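Local structure of parahox neighbor (5Z5M) at residues 199-204 with 243-248; 267-272 with 284-289. The protein probably catalyses the last two steps from 5-hydroxyisourate to (S)-allantoin, hydrolysis followed by stereoselective decarboxylation, in urate degradation. All blocks are in the same frame, centred on the assembly; numbering follows the deposited sequence.

Interaction 1. Residues 199-204 with 243-248; sequences MRIHLH and YEWTFF
Phe248 meets two side chains of strand 200-204, offering its face to Arg200 and its edge to His202. A cation-pi contact puts Arg200 CZ 4.0 Å from the centroid of the Phe248 ring, only 7° off its normal; the bend at chi3 (-51°) helps bring the guanidinium over this face, where NH2 comes nearest. The same NH2 forms a salt bridge with Glu251. In the T-shaped pair, the CE1 edge of Phe248 points into the centre of the His202 ring, with centroids 4.9 Å apart and planes at 68°. A leucine in place of Phe248 would probably cost the Arg200 guanidinium its aromatic face and leave the His202 ring without the edge over its centre, less fixed in its rotation.

Backbone bonding is antiparallel. His202 and Thr246 exchange two hydrogen bonds, the shorter from Thr246 N to His202 O at 2.8 Å; His204 and Glu244 do the same, and Phe248 N reaches Arg200 O at 3.1 Å. Two waters add bridges: one spans Arg200 N and Phe248 O, while the other donates to Glu244 O at 2.7 Å and also bonds His204 ND1, in the plane of that ring, and Thr246 OG1.

The face carrying Ile201, Leu203, Trp245 and Phe247 is apolar. Leu203 CD1 makes a CH-pi contact over the six-membered ring of Trp245, 4.0 Å from its centroid. Ile201 splits its branches: CG2 meets Trp245 CE3 at 3.5 Å, while CG1 and CD1 run alongside the CD1-CE1 side of Phe247. Leu203, Trp245 and Phe247 also touch strand 182-189 of the facing sheet. One apolar face turned inward and one carrying His202, His204, Glu244 and Thr246, joined by a regular antiparallel pairing, is the construction of a transthyretin-like beta-sandwich.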
loop_
_atom_site.group_PDB
_atom_site.type_symbol
_atom_site.label_atom_id
_atom_site.label_comp_id
_atom_site.label_asym_id
_atom_site.label_seq_id
_atom_site.Cartn_x
_atom_site.Cartn_y
_atom_site.Cartn_z
ATOM N N MET A 199 -3.260 -13.116 16.479
ATOM C CA MET A 199 -3.816 -11.769 16.633
ATOM C C MET A 199 -5.319 -11.857 16.886
ATOM O O MET A 199 -6.026 -12.537 16.144
ATOM C CB MET A 199 -3.541 -10.905 15.390
ATOM C CG MET A 199 -4.019 -9.455 15.527
ATOM S SD MET A 199 -3.821 -8.433 14.047
ATOM C CE MET A 199 -2.037 -8.320 13.917
ATOM N N ARG A 200 -5.805 -11.187 17.931
ATOM C CA ARG A 200 -7.244 -11.121 18.192
ATOM C C ARG A 200 -7.907 -10.188 17.199
ATOM O O ARG A 200 -7.377 -9.124 16.885
ATOM C CB ARG A 200 -7.552 -10.642 19.617
ATOM C CG ARG A 200 -7.121 -11.575 20.723
ATOM C CD ARG A 200 -7.655 -11.104 22.076
ATOM N NE ARG A 200 -7.367 -9.695 22.341
ATOM C CZ ARG A 200 -8.263 -8.817 22.781
ATOM N NH1 ARG A 200 -9.513 -9.197 23.017
ATOM N NH2 ARG A 200 -7.911 -7.556 22.995
ATOM N N ILE A 201 -9.075 -10.596 16.722
ATOM C CA ILE A 201 -9.827 -9.837 15.733
ATOM C C ILE A 201 -11.310 -9.915 16.064
ATOM O O ILE A 201 -11.855 -11.008 16.191
ATOM C CB ILE A 201 -9.612 -10.370 14.304
ATOM C CG1 ILE A 201 -8.137 -10.316 13.898
ATOM C CG2 ILE A 201 -10.462 -9.575 13.320
ATOM C CD1 ILE A 201 -7.846 -10.988 12.549
ATOM N N HIS A 202 -11.957 -8.763 16.225
ATOM C CA HIS A 202 -13.402 -8.734 16.413
ATOM C C HIS A 202 -14.097 -8.225 15.154
ATOM O O HIS A 202 -13.484 -7.553 14.322
ATOM C CB HIS A 202 -13.781 -7.864 17.614
ATOM C CG HIS A 202 -13.276 -8.397 18.918
ATOM N ND1 HIS A 202 -13.446 -7.727 20.115
ATOM C CD2 HIS A 202 -12.611 -9.534 19.216
ATOM C CE1 HIS A 202 -12.901 -8.431 21.088
ATOM N NE2 HIS A 202 -12.384 -9.532 20.573
ATOM N N LEU A 203 -15.371 -8.578 15.017
ATOM C CA LEU A 203 -16.187 -8.161 13.881
ATOM C C LEU A 203 -17.563 -7.713 14.361
ATOM O O LEU A 203 -18.263 -8.463 15.049
ATOM C CB LEU A 203 -16.330 -9.303 12.861
ATOM C CG LEU A 203 -17.116 -8.969 11.586
ATOM C CD1 LEU A 203 -16.480 -7.803 10.829
ATOM C CD2 LEU A 203 -17.240 -10.205 10.679
ATOM N N HIS A 204 -17.931 -6.484 14.017
ATOM C CA HIS A 204 -19.268 -5.959 14.288
ATOM C C HIS A 204 -20.014 -5.682 13.001
ATOM O O HIS A 204 -19.407 -5.313 12.002
ATOM C CB HIS A 204 -19.204 -4.661 15.093
ATOM C CG HIS A 204 -18.808 -4.853 16.518
ATOM N ND1 HIS A 204 -17.506 -5.095 16.902
ATOM C CD2 HIS A 204 -19.538 -4.833 17.660
ATOM C CE1 HIS A 204 -17.451 -5.214 18.216
ATOM N NE2 HIS A 204 -18.672 -5.061 18.699
ATOM N N TYR A 243 -19.984 -3.221 7.950
ATOM C CA TYR A 243 -19.291 -3.958 9.011
ATOM C C TYR A 243 -18.037 -3.230 9.493
ATOM O O TYR A 243 -17.562 -2.296 8.846
ATOM C CB TYR A 243 -18.916 -5.363 8.519
ATOM C CG TYR A 243 -20.099 -6.254 8.197
ATOM C CD1 TYR A 243 -20.815 -6.093 7.014
ATOM C CD2 TYR A 243 -20.489 -7.269 9.065
ATOM C CE1 TYR A 243 -21.901 -6.901 6.715
ATOM C CE2 TYR A 243 -21.579 -8.086 8.774
ATOM C CZ TYR A 243 -22.275 -7.901 7.595
ATOM O OH TYR A 243 -23.354 -8.705 7.291
ATOM N N GLU A 244 -17.492 -3.674 10.623
ATOM C CA GLU A 244 -16.213 -3.163 11.096
ATOM C C GLU A 244 -15.386 -4.256 11.771
ATOM O O GLU A 244 -15.838 -4.876 12.736
ATOM C CB GLU A 244 -16.433 -1.994 12.064
ATOM C CG GLU A 244 -15.161 -1.325 12.529
ATOM C CD GLU A 244 -15.426 -0.062 13.337
ATOM O OE1 GLU A 244 -15.020 -0.018 14.520
ATOM O OE2 GLU A 244 -16.029 0.886 12.785
ATOM N N TRP A 245 -14.191 -4.517 11.237
ATOM C CA TRP A 245 -13.202 -5.318 11.946
ATOM C C TRP A 245 -12.599 -4.475 13.055
ATOM O O TRP A 245 -12.536 -3.250 12.952
ATOM C CB TRP A 245 -12.041 -5.782 11.056
ATOM C CG TRP A 245 -12.303 -6.690 9.877
ATOM C CD1 TRP A 245 -12.154 -6.362 8.559
ATOM C CD2 TRP A 245 -12.653 -8.086 9.903
ATOM N NE1 TRP A 245 -12.423 -7.448 7.765
ATOM C CE2 TRP A 245 -12.739 -8.518 8.563
ATOM C CE3 TRP A 245 -12.934 -8.999 10.925
ATOM C CZ2 TRP A 245 -13.089 -9.822 8.216
ATOM C CZ3 TRP A 245 -13.280 -10.303 10.575
ATOM C CH2 TRP A 245 -13.354 -10.696 9.232
ATOM N N THR A 246 -12.123 -5.141 14.095
ATOM C CA THR A 246 -11.227 -4.524 15.059
ATOM C C THR A 246 -9.994 -5.408 15.154
ATOM O O THR A 246 -10.083 -6.545 15.608
ATOM C CB THR A 246 -11.878 -4.357 16.452
ATOM O OG1 THR A 246 -13.046 -3.533 16.347
ATOM C CG2 THR A 246 -10.899 -3.706 17.417
ATOM N N PHE A 247 -8.859 -4.910 14.673
ATOM C CA PHE A 247 -7.609 -5.656 14.741
ATOM C C PHE A 247 -6.799 -5.210 15.951
ATOM O O PHE A 247 -6.461 -4.032 16.076
ATOM C CB PHE A 247 -6.781 -5.463 13.470
ATOM C CG PHE A 247 -7.451 -5.970 12.225
ATOM C CD1 PHE A 247 -7.325 -7.297 11.847
ATOM C CD2 PHE A 247 -8.188 -5.115 11.426
ATOM C CE1 PHE A 247 -7.932 -7.769 10.689
ATOM C CE2 PHE A 247 -8.794 -5.573 10.272
ATOM C CZ PHE A 247 -8.669 -6.909 9.902
ATOM N N PHE A 248 -6.481 -6.142 16.842
ATOM C CA PHE A 248 -5.712 -5.783 18.033
ATOM C C PHE A 248 -4.223 -5.963 17.767
ATOM O O PHE A 248 -3.598 -6.898 18.261
ATOM C CB PHE A 248 -6.172 -6.612 19.238
ATOM C CG PHE A 248 -7.569 -6.285 19.686
ATOM C CD1 PHE A 248 -8.657 -6.953 19.152
ATOM C CD2 PHE A 248 -7.794 -5.278 20.612
ATOM C CE1 PHE A 248 -9.948 -6.643 19.552
ATOM C CE2 PHE A 248 -9.076 -4.959 21.011
ATOM C CZ PHE A 248 -10.156 -5.640 20.480
HETATM O O HOH W 1 -3.936 -9.393 19.288
HETATM O O HOH W 2 -15.178 -4.668 15.336
#

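Interaction 2. Residues 267-272 with 284-289; sequences DTIPLR and VPLLVS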
loop_
_atom_site.group_PDB
_atom_site.type_symbol
_atom_site.label_atom_id
_atom_site.label_comp_id
_atom_site.label_asym_id
_atom_site.label_seq_id
_atom_site.Cartn_x
_atom_site.Cartn_y
_atom_site.Cartn_z
ATOM N N ASP A 267 -2.076 0.620 17.363
ATOM C CA ASP A 267 -2.289 -0.545 18.215
ATOM C C ASP A 267 -3.600 -1.219 17.828
ATOM O O ASP A 267 -3.594 -2.272 17.197
ATOM C CB ASP A 267 -2.259 -0.178 19.709
ATOM C CG ASP A 267 -3.090 1.047 20.044
ATOM O OD1 ASP A 267 -4.106 1.296 19.364
ATOM O OD2 ASP A 267 -2.727 1.759 21.007
ATOM N N THR A 268 -4.722 -0.598 18.165
ATOM C CA THR A 268 -6.019 -1.128 17.767
ATOM C C THR A 268 -6.489 -0.480 16.460
ATOM O O THR A 268 -6.627 0.735 16.383
ATOM C CB THR A 268 -7.063 -0.902 18.871
ATOM O OG1 THR A 268 -6.604 -1.501 20.092
ATOM C CG2 THR A 268 -8.384 -1.516 18.479
ATOM N N ILE A 269 -6.734 -1.294 15.437
ATOM C CA ILE A 269 -7.094 -0.772 14.118
ATOM C C ILE A 269 -8.519 -1.136 13.726
ATOM O O ILE A 269 -8.845 -2.322 13.582
ATOM C CB ILE A 269 -6.144 -1.293 13.018
ATOM C CG1 ILE A 269 -4.702 -0.874 13.302
ATOM C CG2 ILE A 269 -6.599 -0.811 11.628
ATOM C CD1 ILE A 269 -3.720 -1.338 12.236
ATOM N N PRO A 270 -9.379 -0.120 13.563
ATOM C CA PRO A 270 -10.711 -0.364 13.005
ATOM C C PRO A 270 -10.657 -0.419 11.477
ATOM O O PRO A 270 -9.898 0.334 10.862
ATOM C CB PRO A 270 -11.513 0.845 13.488
ATOM C CG PRO A 270 -10.501 1.943 13.521
ATOM C CD PRO A 270 -9.199 1.292 13.959
ATOM N N LEU A 271 -11.430 -1.320 10.884
ATOM C CA LEU A 271 -11.517 -1.426 9.429
ATOM C C LEU A 271 -12.981 -1.508 9.042
ATOM O O LEU A 271 -13.598 -2.570 9.142
ATOM C CB LEU A 271 -10.752 -2.652 8.913
ATOM C CG LEU A 271 -10.013 -2.521 7.576
ATOM C CD1 LEU A 271 -8.954 -1.444 7.681
ATOM C CD2 LEU A 271 -9.375 -3.850 7.153
ATOM N N ARG A 272 -13.526 -0.376 8.609
ATOM C CA ARG A 272 -14.941 -0.248 8.277
ATOM C C ARG A 272 -15.161 -0.521 6.786
ATOM O O ARG A 272 -14.449 0.032 5.944
ATOM C CB ARG A 272 -15.432 1.154 8.654
ATOM C CG ARG A 272 -16.928 1.383 8.548
ATOM C CD ARG A 272 -17.281 2.748 9.138
ATOM N NE ARG A 272 -16.800 2.876 10.512
ATOM C CZ ARG A 272 -16.737 4.022 11.185
ATOM N NH1 ARG A 272 -17.127 5.149 10.616
ATOM N NH2 ARG A 272 -16.281 4.042 12.431
ATOM N N VAL A 284 -11.303 -9.597 2.976
ATOM C CA VAL A 284 -10.911 -8.267 3.430
ATOM C C VAL A 284 -9.776 -8.381 4.434
ATOM O O VAL A 284 -10.012 -8.476 5.636
ATOM C CB VAL A 284 -12.109 -7.512 4.047
ATOM C CG1 VAL A 284 -11.698 -6.095 4.491
ATOM C CG2 VAL A 284 -13.247 -7.441 3.045
ATOM N N PRO A 285 -8.533 -8.394 3.929
ATOM C CA PRO A 285 -7.326 -8.609 4.724
ATOM C C PRO A 285 -6.739 -7.328 5.319
ATOM O O PRO A 285 -7.204 -6.224 5.026
ATOM C CB PRO A 285 -6.359 -9.205 3.704
ATOM C CG PRO A 285 -6.720 -8.506 2.436
ATOM C CD PRO A 285 -8.214 -8.241 2.496
ATOM N N LEU A 286 -5.710 -7.495 6.142
ATOM C CA LEU A 286 -4.950 -6.383 6.691
ATOM C C LEU A 286 -3.456 -6.580 6.411
ATOM O O LEU A 286 -2.882 -7.618 6.756
ATOM C CB LEU A 286 -5.194 -6.257 8.203
ATOM C CG LEU A 286 -4.423 -5.155 8.935
ATOM C CD1 LEU A 286 -4.946 -3.783 8.517
ATOM C CD2 LEU A 286 -4.498 -5.333 10.447
ATOM N N LEU A 287 -2.835 -5.589 5.776
ATOM C CA LEU A 287 -1.382 -5.530 5.644
ATOM C C LEU A 287 -0.889 -4.543 6.685
ATOM O O LEU A 287 -1.318 -3.400 6.671
ATOM C CB LEU A 287 -0.963 -5.085 4.239
ATOM C CG LEU A 287 -1.012 -6.064 3.059
ATOM C CD1 LEU A 287 -2.409 -6.615 2.822
ATOM C CD2 LEU A 287 -0.486 -5.382 1.802
ATOM N N VAL A 288 -0.014 -4.955 7.599
ATOM C CA VAL A 288 0.298 -4.059 8.713
ATOM C C VAL A 288 1.749 -4.118 9.216
ATOM O O VAL A 288 2.379 -5.174 9.224
ATOM C CB VAL A 288 -0.663 -4.337 9.899
ATOM C CG1 VAL A 288 -0.501 -5.772 10.421
ATOM C CG2 VAL A 288 -0.469 -3.328 11.016
ATOM N N SER A 289 2.274 -2.955 9.597
ATOM C CA SER A 289 3.514 -2.839 10.358
ATOM C C SER A 289 3.180 -1.913 11.530
ATOM O O SER A 289 2.056 -1.414 11.606
ATOM C CB SER A 289 4.656 -2.292 9.490
ATOM O OG SER A 289 4.544 -0.888 9.293
#
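Ile269 and Val288 come in from facing strands and pass with their side chains running oppositely, Ile269 CD1 lying 4.0 Å from Val288 CG2. The extended Ile269 side chain, CG1 anti to its carbonyl carbon and chi2 at -179°, carries the terminal methyl across to the other strand. On the receiving side, Val288 has CG2 anti to the backbone N (CG1 at chi1 62°), and this is the branch that touches. The same Ile269 methyl also comes within 4.4 Å of Leu286 CD2, so one carbon meets two side chains that project from the same face of strand 281-289.

Leu271 repeats the pattern two residues further on. It goes by Val284 in the same head-to-tail manner, and CD2 is the branch that makes contact: 4.2 Å from Val284 CG1 and 3.9 Å from the carbonyl oxygen of Pro285. That oxygen is not left to the methyl alone, since it takes a hydrogen bond from Thr295 OG1. The backbones stay well apart, Leu271 CA and Leu286 CA being 8.7 Å from each other; the gap is bridged by side chains and, at Leu271, by the Pro285 carbonyl oxygen. Phe247 packs against both Leu271 and Leu286, and Cys249 of helix 249-256 touches Ile269, Leu286 and Val288. Phe293 of the second subunit adds a further contact on Leu271.

All six touching residues are buried, yet only 197 Å² is covered between the segments. With branched aliphatic groups as the sole bridging side chains and no polar bond joining the strands, the contact rests on dispersion and exclusion of water; at this point the two sheets of the sandwich meet through loosely touching methyl groups, with no directed bond between the segments.

In the fold
Both contacts lie in the transthyretin-like part of the chain, their centres 8 Å apart. They come in series: 199-204 and 243-248 are both complete before 267-272 begins. Strands 241-248 and 268-275 are neighbours in the four-stranded antiparallel sheet, where Phe247 N lies 2.8 Å from Ile269 O and Trp245 N 2.9 Å from Leu271 O, both probable hydrogen bonds. Interaction 1 therefore works within that sheet, whereas interaction 2 leaves it for strand 281-289 of the other sheet. Together they represent the two kinds of contact in a beta-sandwich, hydrogen-bonded pairing within a sheet and side-chain packing between sheets, in the domain whose family is that of hydroxyisourate hydrolases.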